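Local coordinates for protein alpha,alpha-trehalose-phosphate synthase (UDP-forming) (Burkholderia xenovorans, PDB 5V0T) that belongs to glycosyltransferase family 20, enzymes of the two-domain GT-B fold, and binds 6-O-phosphono-alpha-D-glucopyranose and uridine-5'-diphosphate, at residues Leu32-Gly35 and Val36-Leu40; Phe339-Leu342 and Asp343-Pro346; Asp459-Met462 and Arg463-Gly467. One frame throughout, in Å; residues are numbered along the deposited sequence.

Contact 1. Residues Leu32-Gly35 and Val36-Leu40. With G6P (6-O-phosphono-alpha-D-glucopyranose), chain J; UDP (uridine-5'-diphosphate), chain I.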
loop_
_atom_site.group_PDB
_atom_site.type_symbol
_atom_site.label_atom_id
_atom_site.label_comp_id
_atom_site.label_asym_id
_atom_site.label_seq_id
_atom_site.Cartn_x
_atom_site.Cartn_y
_atom_site.Cartn_z
ATOM N N LEU A 32 2.219 -3.530 2.714
ATOM C CA LEU A 32 2.557 -4.917 2.406
ATOM C C LEU A 32 2.995 -5.657 3.667
ATOM O O LEU A 32 2.457 -6.721 4.000
ATOM C CB LEU A 32 3.647 -4.994 1.316
ATOM C CG LEU A 32 4.108 -6.412 0.917
ATOM C CD1 LEU A 32 4.595 -6.463 -0.525
ATOM C CD2 LEU A 32 5.201 -7.028 1.868
ATOM N N ALA A 33 3.974 -5.107 4.390
ATOM C CA ALA A 33 4.498 -5.812 5.554
ATOM C C ALA A 33 3.416 -6.007 6.606
ATOM O O ALA A 33 3.349 -7.059 7.259
ATOM C CB ALA A 33 5.689 -5.050 6.151
ATOM N N VAL A 34 2.558 -4.998 6.782
ATOM C CA VAL A 34 1.483 -5.084 7.762
ATOM C C VAL A 34 0.486 -6.167 7.360
ATOM O O VAL A 34 0.125 -7.038 8.164
ATOM C CB VAL A 34 0.793 -3.716 7.920
ATOM C CG1 VAL A 34 -0.524 -3.870 8.684
ATOM C CG2 VAL A 34 1.709 -2.737 8.659
ATOM N N GLY A 35 0.029 -6.131 6.114
ATOM C CA GLY A 35 -1.021 -7.044 5.705
ATOM C C GLY A 35 -0.536 -8.474 5.593
ATOM O O GLY A 35 -1.231 -9.403 6.006
ATOM N N VAL A 36 0.659 -8.670 5.025
ATOM C CA VAL A 36 1.196 -10.021 4.889
ATOM C C VAL A 36 1.410 -10.654 6.259
ATOM O O VAL A 36 1.088 -11.833 6.471
ATOM C CB VAL A 36 2.490 -10.007 4.052
ATOM C CG1 VAL A 36 3.182 -11.359 4.124
ATOM C CG2 VAL A 36 2.178 -9.671 2.615
ATOM N N TYR A 37 1.928 -9.883 7.222
ATOM C CA TYR A 37 2.149 -10.453 8.548
ATOM C C TYR A 37 0.831 -10.807 9.238
ATOM O O TYR A 37 0.739 -11.844 9.900
ATOM C CB TYR A 37 2.972 -9.508 9.425
ATOM C CG TYR A 37 3.358 -10.152 10.736
ATOM C CD1 TYR A 37 4.251 -11.215 10.770
ATOM C CD2 TYR A 37 2.795 -9.732 11.933
ATOM C CE1 TYR A 37 4.599 -11.824 11.966
ATOM C CE2 TYR A 37 3.131 -10.335 13.139
ATOM C CZ TYR A 37 4.034 -11.380 13.147
ATOM O OH TYR A 37 4.366 -11.976 14.343
ATOM N N ASP A 38 -0.195 -9.957 9.108
ATOM C CA ASP A 38 -1.516 -10.307 9.629
ATOM C C ASP A 38 -1.998 -11.642 9.066
ATOM O O ASP A 38 -2.544 -12.474 9.801
ATOM C CB ASP A 38 -2.536 -9.211 9.291
ATOM C CG ASP A 38 -2.557 -8.072 10.310
ATOM O OD1 ASP A 38 -1.967 -8.222 11.397
ATOM O OD2 ASP A 38 -3.166 -7.019 10.003
ATOM N N ALA A 39 -1.827 -11.850 7.758
ATOM C CA ALA A 39 -2.265 -13.091 7.116
ATOM C C ALA A 39 -1.443 -14.287 7.581
ATOM O O ALA A 39 -1.997 -15.348 7.903
ATOM C CB ALA A 39 -2.171 -12.952 5.584
ATOM N N LEU A 40 -0.119 -14.124 7.644
ATOM C CA LEU A 40 0.781 -15.247 7.876
ATOM C C LEU A 40 0.767 -15.728 9.319
ATOM O O LEU A 40 0.917 -16.932 9.559
ATOM C CB LEU A 40 2.203 -14.858 7.471
ATOM C CG LEU A 40 3.266 -15.949 7.381
ATOM C CD1 LEU A 40 2.877 -17.019 6.386
ATOM C CD2 LEU A 40 4.596 -15.331 6.998
HETATM C C1 G6P J . 4.172 -0.240 -0.593
HETATM C C2 G6P J . 4.643 -1.384 -1.475
HETATM C C3 G6P J . 5.410 -2.417 -0.646
HETATM C C4 G6P J . 6.551 -1.716 0.096
HETATM C C5 G6P J . 5.987 -0.564 0.930
HETATM C C6 G6P J . 7.103 0.122 1.720
HETATM O O1 G6P J . 3.285 -0.795 0.370
HETATM O O2 G6P J . 3.509 -1.980 -2.132
HETATM O O3 G6P J . 5.949 -3.395 -1.552
HETATM O O4 G6P J . 7.207 -2.651 0.979
HETATM O O5 G6P J . 5.292 0.361 0.078
HETATM O O6 G6P J . 8.142 0.556 0.825
HETATM P P G6P J . 9.650 0.037 1.049
HETATM O O1P G6P J . 10.162 0.745 2.277
HETATM O O2P G6P J . 10.352 0.395 -0.232
HETATM O O3P G6P J . 9.520 -1.454 1.266
HETATM N N1 UDP I . 2.204 2.844 9.211
HETATM C C2 UDP I . 2.888 2.627 10.396
HETATM N N3 UDP I . 3.594 3.698 10.865
HETATM C C4 UDP I . 3.683 4.945 10.287
HETATM C C5 UDP I . 2.942 5.100 9.063
HETATM C C6 UDP I . 2.231 4.068 8.582
HETATM O O2 UDP I . 2.881 1.558 10.981
HETATM O O4 UDP I . 4.363 5.819 10.839
HETATM C "C1'" UDP I . 1.422 1.728 8.670
HETATM C "C2'" UDP I . -0.073 2.023 8.570
HETATM O "O2'" UDP I . -0.700 1.752 9.812
HETATM C "C3'" UDP I . -0.487 1.048 7.465
HETATM C "C4'" UDP I . 0.740 1.043 6.546
HETATM O "O4'" UDP I . 1.854 1.483 7.352
HETATM O "O3'" UDP I . -0.721 -0.271 7.951
HETATM C "C5'" UDP I . 0.631 1.907 5.317
HETATM O "O5'" UDP I . -0.082 1.147 4.322
HETATM P PA UDP I . -0.906 1.862 3.175
HETATM O O1A UDP I . -1.772 2.971 3.734
HETATM O O2A UDP I . -1.619 0.795 2.431
HETATM O O3A UDP I . 0.172 2.563 2.257
HETATM P PB UDP I . 1.620 2.186 1.734
HETATM O O1B UDP I . 1.573 0.661 1.596
HETATM O O2B UDP I . 1.653 2.832 0.333
HETATM O O3B UDP I . 2.679 2.677 2.649
HETATM O O HOH W 1 0.585 -6.784 10.788
#
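Leu32 and Val36 lie side by side, one turn apart on the same helix and pointing the same way, with Leu32 CD2 at 4.1 Å from Val36 CG2. The branch of Leu32 that does not lean on Val36 turns to the ligand: CD1 is 3.5 Å from O3 of 6-O-phosphono-alpha-D-glucopyranose. A chi1 of 179° sets CG of Leu32 beside its carbonyl carbon, and from there CD2 leans toward Val36 while CD1 heads for the sugar. Val34, round the helix from this pair, meets the other ligand, its CG2 3.5 Å from O3' of uridine-5'-diphosphate.

Behind these side chains runs the regular i to i+4 ladder. Val36 N donates to Leu32 O at 2.8 Å and Tyr37 N to Ala33 O. Val34 O has two donors, Asp38 N at 3.1 Å and a water at 2.7 Å. The same water gives a weak bond to Asp38 OD1, linking the carboxylate to the preceding turn; the stronger partner of OD1 is Lys41, in a salt bridge that should favour the charged form of the aspartate. Ala39 N continues the series on Gly35 O.

Farther out, Val36 and Leu40 rest on Ile14 of strand 12-16 and on Trp47 of strand 45-48, while Val34 and Asp38 touch Arg356 of helix 356-363. The helix is thus packed on neighbouring parallel strands and presents its first turn to both ligands, with Gly31 N just before it hydrogen-bonded to uridine-5'-diphosphate: the glycine-rich loop and helix that follow the first strand of a Rossmann-like domain, here at the ligand-binding cleft of a GT-B glycosyltransferase.

Contact 2. Residues Phe339-Leu342 and Asp343-Pro346. With EDO (1,2-ethanediol), chain K.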
loop_
_atom_site.group_PDB
_atom_site.type_symbol
_atom_site.label_atom_id
_atom_site.label_comp_id
_atom_site.label_asym_id
_atom_site.label_seq_id
_atom_site.Cartn_x
_atom_site.Cartn_y
_atom_site.Cartn_z
ATOM N N PHE A 339 -1.983 31.575 7.637
ATOM C CA PHE A 339 -3.158 31.437 8.487
ATOM C C PHE A 339 -2.867 31.286 9.972
ATOM O O PHE A 339 -3.797 31.409 10.776
ATOM C CB PHE A 339 -4.007 30.251 8.004
ATOM C CG PHE A 339 -4.688 30.516 6.688
ATOM C CD1 PHE A 339 -5.844 31.283 6.642
ATOM C CD2 PHE A 339 -4.154 30.039 5.508
ATOM C CE1 PHE A 339 -6.467 31.554 5.445
ATOM C CE2 PHE A 339 -4.782 30.312 4.285
ATOM C CZ PHE A 339 -5.940 31.060 4.263
ATOM N N ALA A 340 -1.620 31.039 10.366
ATOM C CA ALA A 340 -1.303 30.849 11.780
ATOM C C ALA A 340 -1.642 32.073 12.625
ATOM O O ALA A 340 -1.683 33.210 12.149
ATOM C CB ALA A 340 0.180 30.509 11.953
ATOM N N GLU A 341 -1.901 31.816 13.907
ATOM C CA GLU A 341 -2.031 32.834 14.928
ATOM C C GLU A 341 -1.057 32.469 16.037
ATOM O O GLU A 341 -0.462 31.391 16.021
ATOM C CB GLU A 341 -3.479 32.932 15.445
ATOM C CG GLU A 341 -4.503 33.139 14.321
ATOM C CD GLU A 341 -4.530 34.571 13.793
ATOM O OE1 GLU A 341 -5.304 34.847 12.850
ATOM O OE2 GLU A 341 -3.783 35.429 14.320
ATOM N N LEU A 342 -0.871 33.383 16.994
ATOM C CA LEU A 342 0.063 33.124 18.090
ATOM C C LEU A 342 -0.239 31.823 18.818
ATOM O O LEU A 342 0.670 31.223 19.397
ATOM C CB LEU A 342 0.035 34.270 19.101
ATOM C CG LEU A 342 0.479 35.646 18.610
ATOM C CD1 LEU A 342 0.308 36.649 19.705
ATOM C CD2 LEU A 342 1.943 35.597 18.148
ATOM N N ASP A 343 -1.488 31.359 18.792
ATOM C CA ASP A 343 -1.864 30.133 19.486
ATOM C C ASP A 343 -2.373 29.049 18.545
ATOM O O ASP A 343 -3.017 28.104 18.999
ATOM C CB ASP A 343 -2.922 30.428 20.552
ATOM C CG ASP A 343 -4.236 30.920 19.953
ATOM O OD1 ASP A 343 -4.281 31.245 18.745
ATOM O OD2 ASP A 343 -5.235 30.982 20.690
ATOM N N TRP A 344 -2.093 29.143 17.245
ATOM C CA TRP A 344 -2.662 28.193 16.296
ATOM C C TRP A 344 -1.657 27.910 15.194
ATOM O O TRP A 344 -1.249 28.830 14.481
ATOM C CB TRP A 344 -3.963 28.728 15.683
ATOM C CG TRP A 344 -4.620 27.749 14.739
ATOM C CD1 TRP A 344 -4.795 26.403 14.932
ATOM C CD2 TRP A 344 -5.172 28.041 13.449
ATOM N NE1 TRP A 344 -5.448 25.847 13.850
ATOM C CE2 TRP A 344 -5.682 26.832 12.925
ATOM C CE3 TRP A 344 -5.305 29.211 12.696
ATOM C CZ2 TRP A 344 -6.299 26.763 11.680
ATOM C CZ3 TRP A 344 -5.928 29.139 11.459
ATOM C CH2 TRP A 344 -6.416 27.927 10.966
ATOM N N THR A 345 -1.268 26.646 15.066
ATOM C CA THR A 345 -0.511 26.171 13.915
ATOM C C THR A 345 -1.456 25.335 13.063
ATOM O O THR A 345 -1.874 24.252 13.499
ATOM C CB THR A 345 0.708 25.343 14.343
ATOM O OG1 THR A 345 1.579 26.158 15.135
ATOM C CG2 THR A 345 1.481 24.837 13.113
ATOM N N PRO A 346 -1.851 25.806 11.875
ATOM C CA PRO A 346 -2.853 25.058 11.084
ATOM C C PRO A 346 -2.444 23.641 10.704
ATOM O O PRO A 346 -3.256 22.714 10.860
ATOM C CB PRO A 346 -3.032 25.944 9.842
ATOM C CG PRO A 346 -2.717 27.314 10.325
ATOM C CD PRO A 346 -1.597 27.142 11.319
HETATM C C1 EDO K . -2.944 22.763 17.513
HETATM O O1 EDO K . -4.307 23.185 17.361
HETATM C C2 EDO K . -2.048 23.717 16.729
HETATM O O2 EDO K . -1.904 24.954 17.449
#
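Asp343 follows Leu342 at the tip of a type I beta turn running from Glu341 to Trp344, and its OD1 comes back to 3.8 Å from Glu341 CB. With chi1 at 65°, its carboxylate sits between its own N and carbonyl carbon; Asn303 holds OD1 by a hydrogen bond. Trp344 then closes the turn twice over. Its N donates to Glu341 O at 3.0 Å, almost straight at the hydrogen although well above that carbonyl's plane, and its O accepts Glu341 N at 3.1 Å, in the carbonyl plane and on a lone pair. Together the two bonds make a single antiparallel bridge, a hydrogen-bonded pair. The indole turns back along the chain toward Phe339, whose O lies 3.2 Å from Trp344 CZ3 and whose CB is 4.1 Å from that same atom. Thr345 gives its N to O2 of a 1,2-ethanediol, 3.0 Å away. Pro346 ends the run: its CG lies over one face of the indole, offset toward the rim, and touches Phe339 CB at 4.0 Å, while CD rests against Ala340. The hairpin-like turn joins helix 319-339 to strand 347-350, with Trp344 NE1 bound to Val305 O at the start of neighbouring strand 305-310, and Phe339, Trp344 and Pro346 packed against helix 284-297.

Contact 3. Residues Asp459-Met462 and Arg463-Gly467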
loop_
_atom_site.group_PDB
_atom_site.type_symbol
_atom_site.label_atom_id
_atom_site.label_comp_id
_atom_site.label_asym_id
_atom_site.label_seq_id
_atom_site.Cartn_x
_atom_site.Cartn_y
_atom_site.Cartn_z
ATOM N N ASP A 459 -7.394 -16.715 2.617
ATOM C CA ASP A 459 -8.052 -17.984 2.310
ATOM C C ASP A 459 -8.530 -18.031 0.863
ATOM O O ASP A 459 -8.435 -19.078 0.209
ATOM C CB ASP A 459 -9.234 -18.228 3.254
ATOM C CG ASP A 459 -8.797 -18.520 4.682
ATOM O OD1 ASP A 459 -7.608 -18.858 4.879
ATOM O OD2 ASP A 459 -9.645 -18.414 5.599
ATOM N N ASN A 460 -9.062 -16.915 0.351
ATOM C CA ASN A 460 -9.568 -16.900 -1.019
ATOM C C ASN A 460 -8.443 -17.119 -2.020
ATOM O O ASN A 460 -8.589 -17.894 -2.968
ATOM C CB ASN A 460 -10.276 -15.581 -1.323
ATOM C CG ASN A 460 -11.623 -15.476 -0.672
ATOM O OD1 ASN A 460 -12.219 -16.479 -0.289
ATOM N ND2 ASN A 460 -12.120 -14.256 -0.554
ATOM N N PHE A 461 -7.322 -16.419 -1.837
ATOM C CA PHE A 461 -6.212 -16.560 -2.774
ATOM C C PHE A 461 -5.640 -17.967 -2.712
ATOM O O PHE A 461 -5.394 -18.595 -3.748
ATOM C CB PHE A 461 -5.125 -15.521 -2.476
ATOM C CG PHE A 461 -4.022 -15.492 -3.496
ATOM C CD1 PHE A 461 -2.913 -16.318 -3.364
ATOM C CD2 PHE A 461 -4.114 -14.664 -4.605
ATOM C CE1 PHE A 461 -1.898 -16.309 -4.314
ATOM C CE2 PHE A 461 -3.106 -14.636 -5.569
ATOM C CZ PHE A 461 -1.992 -15.458 -5.421
ATOM N N MET A 462 -5.439 -18.479 -1.494
ATOM C CA MET A 462 -4.862 -19.810 -1.322
ATOM C C MET A 462 -5.790 -20.893 -1.865
ATOM O O MET A 462 -5.326 -21.890 -2.432
ATOM C CB MET A 462 -4.546 -20.051 0.159
ATOM C CG MET A 462 -3.411 -19.172 0.684
ATOM S SD MET A 462 -1.861 -19.449 -0.228
ATOM C CE MET A 462 -1.424 -21.038 0.440
ATOM N N ARG A 463 -7.102 -20.717 -1.697
ATOM C CA ARG A 463 -8.050 -21.676 -2.257
ATOM C C ARG A 463 -7.931 -21.739 -3.772
ATOM O O ARG A 463 -7.951 -22.825 -4.362
ATOM C CB ARG A 463 -9.479 -21.301 -1.858
ATOM C CG ARG A 463 -10.550 -22.154 -2.536
ATOM C CD ARG A 463 -11.967 -21.683 -2.211
ATOM N NE ARG A 463 -12.139 -21.404 -0.786
ATOM C CZ ARG A 463 -12.312 -20.184 -0.279
ATOM N NH1 ARG A 463 -12.353 -19.129 -1.084
ATOM N NH2 ARG A 463 -12.449 -20.020 1.033
ATOM N N ASP A 464 -7.806 -20.581 -4.420
ATOM C CA ASP A 464 -7.685 -20.559 -5.873
ATOM C C ASP A 464 -6.331 -21.077 -6.327
ATOM O O ASP A 464 -6.239 -21.720 -7.381
ATOM C CB ASP A 464 -7.915 -19.136 -6.394
ATOM C CG ASP A 464 -9.380 -18.734 -6.350
ATOM O OD1 ASP A 464 -10.224 -19.643 -6.265
ATOM O OD2 ASP A 464 -9.691 -17.524 -6.427
ATOM N N LEU A 465 -5.275 -20.809 -5.553
ATOM C CA LEU A 465 -3.934 -21.238 -5.943
ATOM C C LEU A 465 -3.800 -22.753 -5.882
ATOM O O LEU A 465 -3.175 -23.364 -6.756
ATOM C CB LEU A 465 -2.890 -20.559 -5.048
ATOM C CG LEU A 465 -1.407 -20.917 -5.229
ATOM C CD1 LEU A 465 -0.991 -20.832 -6.693
ATOM C CD2 LEU A 465 -0.547 -19.982 -4.386
ATOM N N GLN A 466 -4.403 -23.379 -4.874
ATOM C CA GLN A 466 -4.326 -24.824 -4.739
ATOM C C GLN A 466 -5.368 -25.555 -5.576
ATOM O O GLN A 466 -5.259 -26.774 -5.739
ATOM C CB GLN A 466 -4.447 -25.201 -3.261
ATOM C CG GLN A 466 -3.294 -24.650 -2.441
ATOM C CD GLN A 466 -3.401 -24.935 -0.955
ATOM O OE1 GLN A 466 -2.604 -25.698 -0.412
ATOM N NE2 GLN A 466 -4.364 -24.300 -0.285
ATOM N N GLY A 467 -6.349 -24.849 -6.129
ATOM C CA GLY A 467 -7.360 -25.473 -6.962
ATOM C C GLY A 467 -7.148 -25.230 -8.445
ATOM O O GLY A 467 -6.329 -25.890 -9.085
HETATM O O HOH W 2 -12.737 -17.675 2.180
#
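Asn460 and Arg463 run side by side over the outer surface of the helix, and the polar contacts centre on them. Arg463 NH1 donates to Asn460 OD1 at 2.8 Å, with the oxygen in the guanidinium plane and the amide turned 59° from it. A water bridges the same pair, giving to OD1 and accepting from Arg463 NH2 at 2.6 Å, so that OD1 is gripped twice. Asp459 O lies over the centre of one guanidinium face, a position reached by a bend in the arginine chain at chi3 (-45°); the same oxygen takes Arg463 N at 2.8 Å. Such i to i+4 backbone bonds continue through Asp464, Leu465 and Gln466, the last to Met462 O, which also receives a weak bond from Gln466 NE2. All belong to the C-terminal helix 454-466, which packs across the N-terminal sheet of the GT-B fold. The apolar contacts lie on that inner side. Phe461 CE1 meets Leu465 CD2 at 3.9 Å, the two side chains crossing at a slant, and Met462 SD is 4.4 Å from the same methyl. Phe461 also stacks on Trp137 and meets Tyr237 edge-to-face, while Asp464 OD2 is hydrogen-bonded to Tyr237 OH.

How the contacts relate
Contacts 1 and 3 are both single-helix contacts built on i to i+4 bonds, yet their settings differ. Contact 1 is buried, its centre about 11 Å from the centre of the chain, and turns its first turn to the ligands; contact 3 is partly buried, its polar residues outward and its apolar ones on the sheet. Their centres lie about 17 Å apart, against the same N-terminal sheet, and Ala39 O accepts a bond from Arg458, which immediately precedes 459-462. Contact 2, partly exposed, lies beside the other, parallel sheet, its centre about 53 Å from that of contact 3. In place of a helical ladder it has two bonds across a turn, with aromatic and proline packing beside them.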